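DYNE8 (Micromonospora chersina, PDB 4AMM) is the acyltransferase domain of the iterative polyketide synthase of dynemicin enediyne biosynthesis, and probably loads acyl units for chain extension. Local coordinates at residues G214-R219 / I266-L271; R219-A224 / N240-V245. One frame throughout, in Å; residues are numbered along the deposited sequence.

Interaction 1: G214-R219 / I266-L271; sequences GMLSLR and IEATPL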
ATOM      1  N   GLY A 214     -23.470  -7.013  -4.435  1.00 10.89           N
ATOM      2  CA  GLY A 214     -22.073  -7.441  -4.345  1.00 11.96           C
ATOM      3  C   GLY A 214     -21.174  -6.829  -5.385  1.00  9.86           C
ATOM      4  O   GLY A 214     -21.532  -5.777  -5.977  1.00 10.82           O
ATOM      5  N   MET A 215     -20.053  -7.531  -5.604  1.00 10.63           N
ATOM      6  CA  MET A 215     -18.954  -6.989  -6.473  1.00 11.60           C
ATOM      7  C   MET A 215     -18.368  -8.129  -7.283  1.00 11.23           C
ATOM      8  O   MET A 215     -18.327  -9.298  -6.829  1.00 13.01           O
ATOM      9  CB  MET A 215     -17.860  -6.252  -5.634  1.00 10.10           C
ATOM     10  CG  MET A 215     -18.442  -5.207  -4.754  1.00 12.15           C
ATOM     11  SD  MET A 215     -17.218  -4.412  -3.685  1.00 12.83           S
ATOM     12  CE  MET A 215     -16.511  -3.100  -4.733  1.00 12.60           C
ATOM     13  N   LEU A 216     -17.899  -7.790  -8.483  1.00 11.80           N
ATOM     14  CA  LEU A 216     -17.435  -8.742  -9.474  1.00 10.87           C
ATOM     15  C   LEU A 216     -16.116  -8.201 -10.059  1.00 10.44           C
ATOM     16  O   LEU A 216     -16.146  -7.061 -10.602  1.00 11.85           O
ATOM     17  CB  LEU A 216     -18.477  -8.953 -10.573  1.00 11.19           C
ATOM     18  CG  LEU A 216     -18.145  -9.975 -11.659  1.00 13.40           C
ATOM     19  CD1 LEU A 216     -18.118 -11.389 -11.031  1.00 13.80           C
ATOM     20  CD2 LEU A 216     -19.223  -9.893 -12.731  1.00 15.93           C
ATOM     21  N   SER A 217     -15.022  -8.899  -9.910  1.00 11.84           N
ATOM     22  CA  SER A 217     -13.736  -8.423 -10.404  1.00 11.23           C
ATOM     23  C   SER A 217     -13.490  -8.830 -11.807  1.00 13.45           C
ATOM     24  O   SER A 217     -13.684 -10.044 -12.107  1.00 15.37           O
ATOM     25  CB  SER A 217     -12.693  -8.904  -9.464  1.00 14.88           C
ATOM     26  OG  SER A 217     -11.431  -8.333  -9.865  1.00 18.27           O
ATOM     27  N   LEU A 218     -13.027  -7.952 -12.674  1.00 11.21           N
ATOM     28  CA  LEU A 218     -12.798  -8.315 -14.067  1.00 11.78           C
ATOM     29  C   LEU A 218     -11.315  -8.155 -14.409  1.00 12.73           C
ATOM     30  O   LEU A 218     -10.683  -7.091 -14.104  1.00 12.55           O
ATOM     31  CB  LEU A 218     -13.577  -7.391 -15.043  1.00 11.89           C
ATOM     32  CG  LEU A 218     -15.080  -7.265 -14.760  1.00 11.64           C
ATOM     33  CD1 LEU A 218     -15.758  -6.162 -15.543  1.00 14.04           C
ATOM     34  CD2 LEU A 218     -15.777  -8.587 -15.032  1.00 14.26           C
ATOM     35  N   ARG A 219     -10.759  -9.146 -15.132  1.00 11.99           N
ATOM     36  CA  ARG A 219      -9.384  -9.014 -15.670  1.00 14.01           C
ATOM     37  C   ARG A 219      -9.455  -8.344 -17.018  1.00 14.43           C
ATOM     38  O   ARG A 219      -9.464  -8.974 -18.057  1.00 16.09           O
ATOM     39  CB  ARG A 219      -8.865 -10.457 -15.779  1.00 14.65           C
ATOM     40  CG  ARG A 219      -7.414 -10.563 -16.255  1.00 18.89           C
ATOM     41  CD  ARG A 219      -6.351 -10.074 -15.258  1.00 21.25           C
ATOM     42  NE  ARG A 219      -6.341 -10.660 -13.883  1.00 21.26           N
ATOM     43  CZ  ARG A 219      -5.878 -11.839 -13.436  1.00 31.02           C
ATOM     44  NH1 ARG A 219      -5.378 -12.808 -14.222  1.00 29.66           N
ATOM     45  NH2 ARG A 219      -5.968 -12.068 -12.126  1.00 34.74           N
ATOM     46  N   ILE A 266     -13.731 -12.603 -21.208  1.00 21.93           N
ATOM     47  CA  ILE A 266     -13.095 -11.858 -20.118  1.00 20.63           C
ATOM     48  C   ILE A 266     -13.327 -12.622 -18.809  1.00 18.64           C
ATOM     49  O   ILE A 266     -14.503 -13.013 -18.572  1.00 19.91           O
ATOM     50  CB  ILE A 266     -13.653 -10.416 -20.061  1.00 20.75           C
ATOM     51  CG1 ILE A 266     -13.177  -9.684 -21.313  1.00 20.69           C
ATOM     52  CG2 ILE A 266     -13.185  -9.668 -18.775  1.00 21.90           C
ATOM     53  CD1 ILE A 266     -13.659  -8.249 -21.397  1.00 25.41           C
ATOM     54  N   GLU A 267     -12.302 -12.909 -18.022  1.00 17.43           N
ATOM     55  CA  GLU A 267     -12.455 -13.588 -16.707  1.00 18.77           C
ATOM     56  C   GLU A 267     -13.098 -12.675 -15.657  1.00 17.39           C
ATOM     57  O   GLU A 267     -12.589 -11.578 -15.332  1.00 16.68           O
ATOM     58  CB  GLU A 267     -11.110 -14.103 -16.173  1.00 20.72           C
ATOM     59  CG  GLU A 267     -11.220 -14.871 -14.824  1.00 26.18           C
ATOM     60  CD  GLU A 267      -9.894 -15.125 -14.049  1.00 34.77           C
ATOM     61  OE1 GLU A 267      -9.094 -14.179 -13.704  1.00 33.12           O
ATOM     62  OE2 GLU A 267      -9.685 -16.324 -13.745  1.00 36.55           O
ATOM     63  N   ALA A 268     -14.265 -13.077 -15.163  1.00 16.87           N
ATOM     64  CA  ALA A 268     -15.024 -12.346 -14.092  1.00 16.34           C
ATOM     65  C   ALA A 268     -14.977 -13.178 -12.833  1.00 16.96           C
ATOM     66  O   ALA A 268     -15.428 -14.388 -12.862  1.00 20.58           O
ATOM     67  CB  ALA A 268     -16.403 -12.158 -14.514  1.00 16.22           C
ATOM     68  N   THR A 269     -14.489 -12.629 -11.741  1.00 14.61           N
ATOM     69  CA  THR A 269     -14.325 -13.307 -10.443  1.00 14.82           C
ATOM     70  C   THR A 269     -15.289 -12.727  -9.403  1.00 16.29           C
ATOM     71  O   THR A 269     -15.096 -11.605  -8.977  1.00 15.32           O
ATOM     72  CB  THR A 269     -12.887 -13.159  -9.973  1.00 16.94           C
ATOM     73  OG1 THR A 269     -12.009 -13.783 -10.981  1.00 20.83           O
ATOM     74  CG2 THR A 269     -12.655 -13.931  -8.661  1.00 20.18           C
ATOM     75  N   PRO A 270     -16.270 -13.519  -8.888  1.00 16.07           N
ATOM     76  CA  PRO A 270     -17.139 -13.008  -7.813  1.00 16.95           C
ATOM     77  C   PRO A 270     -16.351 -12.769  -6.547  1.00 16.85           C
ATOM     78  O   PRO A 270     -15.490 -13.585  -6.169  1.00 16.87           O
ATOM     79  CB  PRO A 270     -18.131 -14.185  -7.572  1.00 19.15           C
ATOM     80  CG  PRO A 270     -18.202 -14.785  -8.921  1.00 21.27           C
ATOM     81  CD  PRO A 270     -16.762 -14.815  -9.401  1.00 19.78           C
ATOM     82  N   LEU A 271     -16.552 -11.619  -5.889  1.00 14.15           N
ATOM     83  CA  LEU A 271     -15.881 -11.320  -4.670  1.00 13.31           C
ATOM     84  C   LEU A 271     -16.758 -11.673  -3.440  1.00 13.59           C
ATOM     85  O   LEU A 271     -17.999 -11.669  -3.504  1.00 15.33           O
ATOM     86  CB  LEU A 271     -15.490  -9.816  -4.616  1.00 14.35           C
ATOM     87  CG  LEU A 271     -14.570  -9.415  -5.777  1.00 13.90           C
ATOM     88  CD1 LEU A 271     -14.197  -8.002  -5.624  1.00 16.33           C
ATOM     89  CD2 LEU A 271     -13.276 -10.245  -5.812  1.00 17.00           C
TER
HETATM   90  O   HOH W   1     -20.137 -10.091  -4.198  1.00 16.38           O
HETATM   91  O   HOH W   2      -9.782 -11.782 -18.760  1.00 19.28           O
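Leu216 lies across the Ala268-Thr269-Pro270 backbone of the neighbouring antiparallel strand, and its side chain can be followed atom by atom. CB rises on the sheet face that also carries Leu218, Ala268 and Pro270. With CG anti to the backbone N (chi1 -178°), the branch point leans over the partner strand, where CG stands 4.0 Å from Ala268 CB. CD1 reaches farthest, settling against the Thr269-Pro270 peptide link at 3.5 Å from Pro270 N, with the proline CG and CD also beside it. CD2, the other branch, stays by the Ala268 methyl, while Leu254 and Val257 of helix 251-264 cover the residue from the helix side. An alanine here would keep CB but is likely to open a gap between Ala268, the Pro270 ring and that helix. Leu218 adds to the same face by setting CD2 3.7 Å from Ala268 CB.

On the other face Leu271 spreads its two methyls: CD1 meets Met215 CB and CD2 meets Ser217 CB at 3.9 Å. Backbone bonds fix the register. Ser217 and Thr269 form a hydrogen-bonded pair, Thr269 N giving to Ser217 O at 2.7 Å in the carbonyl plane, and further bonds run from Leu271 N to Met215 O and from Arg219 N to Glu267 O. A water at each end extends the pairing, one joining Met215 N to Leu271 O, the other joining Arg219 O to Glu267 N. Arg219 and Glu267 run side by side, but OE1 sits over the guanidinium face, 4.0 Å from NH1, a long ion pair without a directed N-H. This pairing of strands 213-218 and 268-270 joins the first and last strands of a ferredoxin-like beta-alpha-beta-beta-alpha-beta unit, the small subdomain of malonyl transferase-type acyltransferases.

Interaction 2: R219-A224 / N240-V245; sequences RADLAA and NGERHV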
ATOM      1  N   ARG A 219     -10.759  -9.146 -15.132  1.00 11.99           N
ATOM      2  CA  ARG A 219      -9.384  -9.014 -15.670  1.00 14.01           C
ATOM      3  C   ARG A 219      -9.455  -8.344 -17.018  1.00 14.43           C
ATOM      4  O   ARG A 219      -9.464  -8.974 -18.057  1.00 16.09           O
ATOM      5  CB  ARG A 219      -8.865 -10.457 -15.779  1.00 14.65           C
ATOM      6  CG  ARG A 219      -7.414 -10.563 -16.255  1.00 18.89           C
ATOM      7  CD  ARG A 219      -6.351 -10.074 -15.258  1.00 21.25           C
ATOM      8  NE  ARG A 219      -6.341 -10.660 -13.883  1.00 21.26           N
ATOM      9  CZ  ARG A 219      -5.878 -11.839 -13.436  1.00 31.02           C
ATOM     10  NH1 ARG A 219      -5.378 -12.808 -14.222  1.00 29.66           N
ATOM     11  NH2 ARG A 219      -5.968 -12.068 -12.126  1.00 34.74           N
ATOM     12  N   ALA A 220      -9.572  -7.024 -16.976  1.00 13.01           N
ATOM     13  CA  ALA A 220      -9.855  -6.187 -18.129  1.00 14.17           C
ATOM     14  C   ALA A 220      -9.672  -4.724 -17.691  1.00 14.17           C
ATOM     15  O   ALA A 220      -9.584  -4.417 -16.486  1.00 14.75           O
ATOM     16  CB  ALA A 220     -11.324  -6.404 -18.581  1.00 17.08           C
ATOM     17  N   ASP A 221      -9.585  -3.831 -18.691  1.00 13.14           N
ATOM     18  CA  ASP A 221      -9.452  -2.424 -18.435  1.00 12.89           C
ATOM     19  C   ASP A 221     -10.767  -1.693 -18.294  1.00 13.30           C
ATOM     20  O   ASP A 221     -11.844  -2.275 -18.452  1.00 13.42           O
ATOM     21  CB  ASP A 221      -8.517  -1.760 -19.457  1.00 15.02           C
ATOM     22  CG  ASP A 221      -9.053  -1.741 -20.851  1.00 17.98           C
ATOM     23  OD1 ASP A 221     -10.226  -1.824 -21.174  1.00 18.06           O
ATOM     24  OD2 ASP A 221      -8.200  -1.562 -21.771  1.00 22.49           O
ATOM     25  N   LEU A 222     -10.693  -0.399 -18.012  1.00 12.81           N
ATOM     26  CA  LEU A 222     -11.919   0.378 -17.728  1.00 13.21           C
ATOM     27  C   LEU A 222     -12.879   0.387 -18.928  1.00 13.08           C
ATOM     28  O   LEU A 222     -14.095   0.169 -18.748  1.00 13.17           O
ATOM     29  CB  LEU A 222     -11.476   1.787 -17.317  1.00 11.39           C
ATOM     30  CG  LEU A 222     -12.657   2.753 -17.026  1.00 13.26           C
ATOM     31  CD1 LEU A 222     -13.413   2.333 -15.788  1.00 13.62           C
ATOM     32  CD2 LEU A 222     -12.102   4.116 -16.777  1.00 15.90           C
ATOM     33  N   ALA A 223     -12.388   0.625 -20.118  1.00 13.06           N
ATOM     34  CA  ALA A 223     -13.284   0.596 -21.287  1.00 13.44           C
ATOM     35  C   ALA A 223     -13.909  -0.774 -21.492  1.00 12.26           C
ATOM     36  O   ALA A 223     -15.103  -0.864 -21.836  1.00 13.09           O
ATOM     37  CB  ALA A 223     -12.497   0.902 -22.536  1.00 14.86           C
ATOM     38  N   ALA A 224     -13.143  -1.871 -21.278  1.00 13.96           N
ATOM     39  CA  ALA A 224     -13.745  -3.142 -21.475  1.00 14.01           C
ATOM     40  C   ALA A 224     -14.794  -3.365 -20.396  1.00 12.57           C
ATOM     41  O   ALA A 224     -15.860  -3.984 -20.704  1.00 14.18           O
ATOM     42  CB  ALA A 224     -12.656  -4.214 -21.428  1.00 14.22           C
ATOM     43  N   ASN A 240      -8.670  -0.293 -10.765  1.00 10.40           N
ATOM     44  CA  ASN A 240      -7.334  -0.533 -10.134  1.00 12.10           C
ATOM     45  C   ASN A 240      -6.210  -0.517 -11.117  1.00 15.90           C
ATOM     46  O   ASN A 240      -5.045  -0.502 -10.733  1.00 21.79           O
ATOM     47  CB  ASN A 240      -7.297  -1.902  -9.485  1.00 13.65           C
ATOM     48  CG  ASN A 240      -7.855  -1.870  -8.123  1.00 13.26           C
ATOM     49  OD1 ASN A 240      -7.814  -0.804  -7.435  1.00 13.42           O
ATOM     50  ND2 ASN A 240      -8.436  -3.001  -7.700  1.00 13.76           N
ATOM     51  N   GLY A 241      -6.551  -0.510 -12.400  1.00 12.83           N
ATOM     52  CA  GLY A 241      -5.537  -0.438 -13.498  1.00 13.67           C
ATOM     53  C   GLY A 241      -6.021  -1.125 -14.744  1.00 13.29           C
ATOM     54  O   GLY A 241      -7.172  -1.578 -14.870  1.00 13.47           O
ATOM     55  N   GLU A 242      -5.119  -1.247 -15.714  1.00 15.11           N
ATOM     56  CA  GLU A 242      -5.405  -1.847 -17.009  1.00 15.33           C
ATOM     57  C   GLU A 242      -5.789  -3.309 -16.926  1.00 13.53           C
ATOM     58  O   GLU A 242      -6.390  -3.807 -17.904  1.00 15.46           O
ATOM     59  CB  GLU A 242      -4.198  -1.659 -18.018  1.00 19.12           C
ATOM     60  CG  GLU A 242      -3.860  -0.127 -18.230  1.00 25.89           C
ATOM     61  CD  GLU A 242      -4.899   0.674 -19.019  1.00 35.59           C
ATOM     62  OE1 GLU A 242      -5.485   0.142 -20.027  1.00 40.90           O
ATOM     63  OE2 GLU A 242      -5.052   1.884 -18.661  1.00 39.13           O
ATOM     64  N   ARG A 243      -5.438  -3.950 -15.815  1.00 12.87           N
ATOM     65  CA  ARG A 243      -5.652  -5.402 -15.676  1.00 13.71           C
ATOM     66  C   ARG A 243      -6.684  -5.726 -14.640  1.00 14.17           C
ATOM     67  O   ARG A 243      -6.886  -6.879 -14.384  1.00 15.04           O
ATOM     68  CB  ARG A 243      -4.299  -6.078 -15.297  1.00 13.75           C
ATOM     69  CG  ARG A 243      -3.115  -5.730 -16.251  1.00 14.97           C
ATOM     70  CD  ARG A 243      -1.794  -6.068 -15.657  1.00 13.37           C
ATOM     71  NE  ARG A 243      -0.798  -5.637 -16.640  1.00 15.39           N
ATOM     72  CZ  ARG A 243      -0.254  -6.395 -17.593  1.00 14.97           C
ATOM     73  NH1 ARG A 243      -0.569  -7.698 -17.676  1.00 14.18           N
ATOM     74  NH2 ARG A 243       0.549  -5.848 -18.477  1.00 16.00           N
ATOM     75  N   HIS A 244      -7.340  -4.729 -14.039  1.00 12.42           N
ATOM     76  CA  HIS A 244      -8.201  -5.051 -12.904  1.00 11.78           C
ATOM     77  C   HIS A 244      -9.222  -3.956 -12.710  1.00 11.33           C
ATOM     78  O   HIS A 244      -8.850  -2.874 -12.246  1.00 11.30           O
ATOM     79  CB  HIS A 244      -7.314  -5.238 -11.690  1.00 12.82           C
ATOM     80  CG  HIS A 244      -7.984  -5.684 -10.440  1.00 14.39           C
ATOM     81  ND1 HIS A 244      -7.255  -5.825  -9.281  1.00 19.06           N
ATOM     82  CD2 HIS A 244      -9.264  -5.989 -10.113  1.00 19.09           C
ATOM     83  CE1 HIS A 244      -8.041  -6.230  -8.306  1.00 18.07           C
ATOM     84  NE2 HIS A 244      -9.271  -6.276  -8.769  1.00 15.93           N
ATOM     85  N   VAL A 245     -10.493  -4.241 -13.008  1.00  9.91           N
ATOM     86  CA  VAL A 245     -11.596  -3.248 -12.743  1.00  9.22           C
ATOM     87  C   VAL A 245     -12.680  -4.057 -12.045  1.00  9.16           C
ATOM     88  O   VAL A 245     -13.044  -5.210 -12.477  1.00 12.66           O
ATOM     89  CB  VAL A 245     -12.082  -2.678 -13.999  1.00  9.37           C
ATOM     90  CG1 VAL A 245     -13.292  -1.707 -13.704  1.00 11.79           C
ATOM     91  CG2 VAL A 245     -10.958  -1.839 -14.646  1.00 12.76           C
TER
HETATM   92  O   HOH W   3      -7.609  -8.713 -12.368  1.00 24.45           O
HETATM   93  O   HOH W   4      -8.532   0.598 -16.091  1.00 15.08           O
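Asp221 and Glu242 meet with their carboxylates turned 80° apart, Asp221 OD2 standing 3.6 Å from Glu242 OE1. The Glu242 chain bends at chi2 (-70°), which brings OE1 back over Asp221 CB. Two acidic groups this near would probably disfavour each other's full ionisation, although Arg334 of helix 333-339 also touches Glu242. Asp221 has a second task: OD1 accepts from Ala224 N at 2.9 Å and so, from the N-cap position, caps helix 222-229. Its chi1 of 67°, with CG between the backbone N and the carbonyl carbon, turns the carboxylate to that helix end, whose N-H groups would favour the charged form.

Val245 directs its CB at the chain entering the helix, and CG2 packs against the Ala220-Asp221 link, 3.5 Å from Ala220 O, and continues to Asp221 C and Leu222 N. Arg219 relates to Arg243 through backbone rather than charge: its CD packs 3.4 Å from Arg243 O. Water 3 lies at the edge of the Arg219 guanidinium, in its plane, accepting from Arg219 NE at 2.8 Å and donating to Arg243 O, which ties the guanidinium end of Arg219 to the turn. A second water links Leu222 N and Gly241 O by weak bonds.

Just before the turn, Asn240 places ND2 3.3 Å above the plane of the His244 ring, towards its rim, while Leu357 of helix 353-360 touches both side chains. Asn240 OD1 is hydrogen-bonded to His175 NE2. Gly241 to His244 form a type I turn, closed by His244 N to Gly241 O at 3.3 Å. Asn240 and Gly241 both face His244, a classic beta bulge, so the arrangement is a bulged beta hairpin packed against an Asp-capped helix start.

Overall arrangement
Interactions 1 and 2 have centres about 11 Å apart and belong to one mixed sheet, in which strand 213-218 lies between strands 268-270 and 244-250. Arg219 serves both, and a probable hydrogen bond from Leu218 N to Val245 O (2.7 Å) continues the strand pairing between them. Ile266 CG2 packs on Ala220 CB at 3.8 Å, while Ser217 OG lies 3.2 Å from His244 NE2. The hairpin of interaction 2 is tied to the probable active site through the Asn240 link to His175, the residue before Ser176 in a GxSxG sequence consistent with the nucleophile elbow of acyltransferases. Interaction 1 closes the opposite side of strand 213-218.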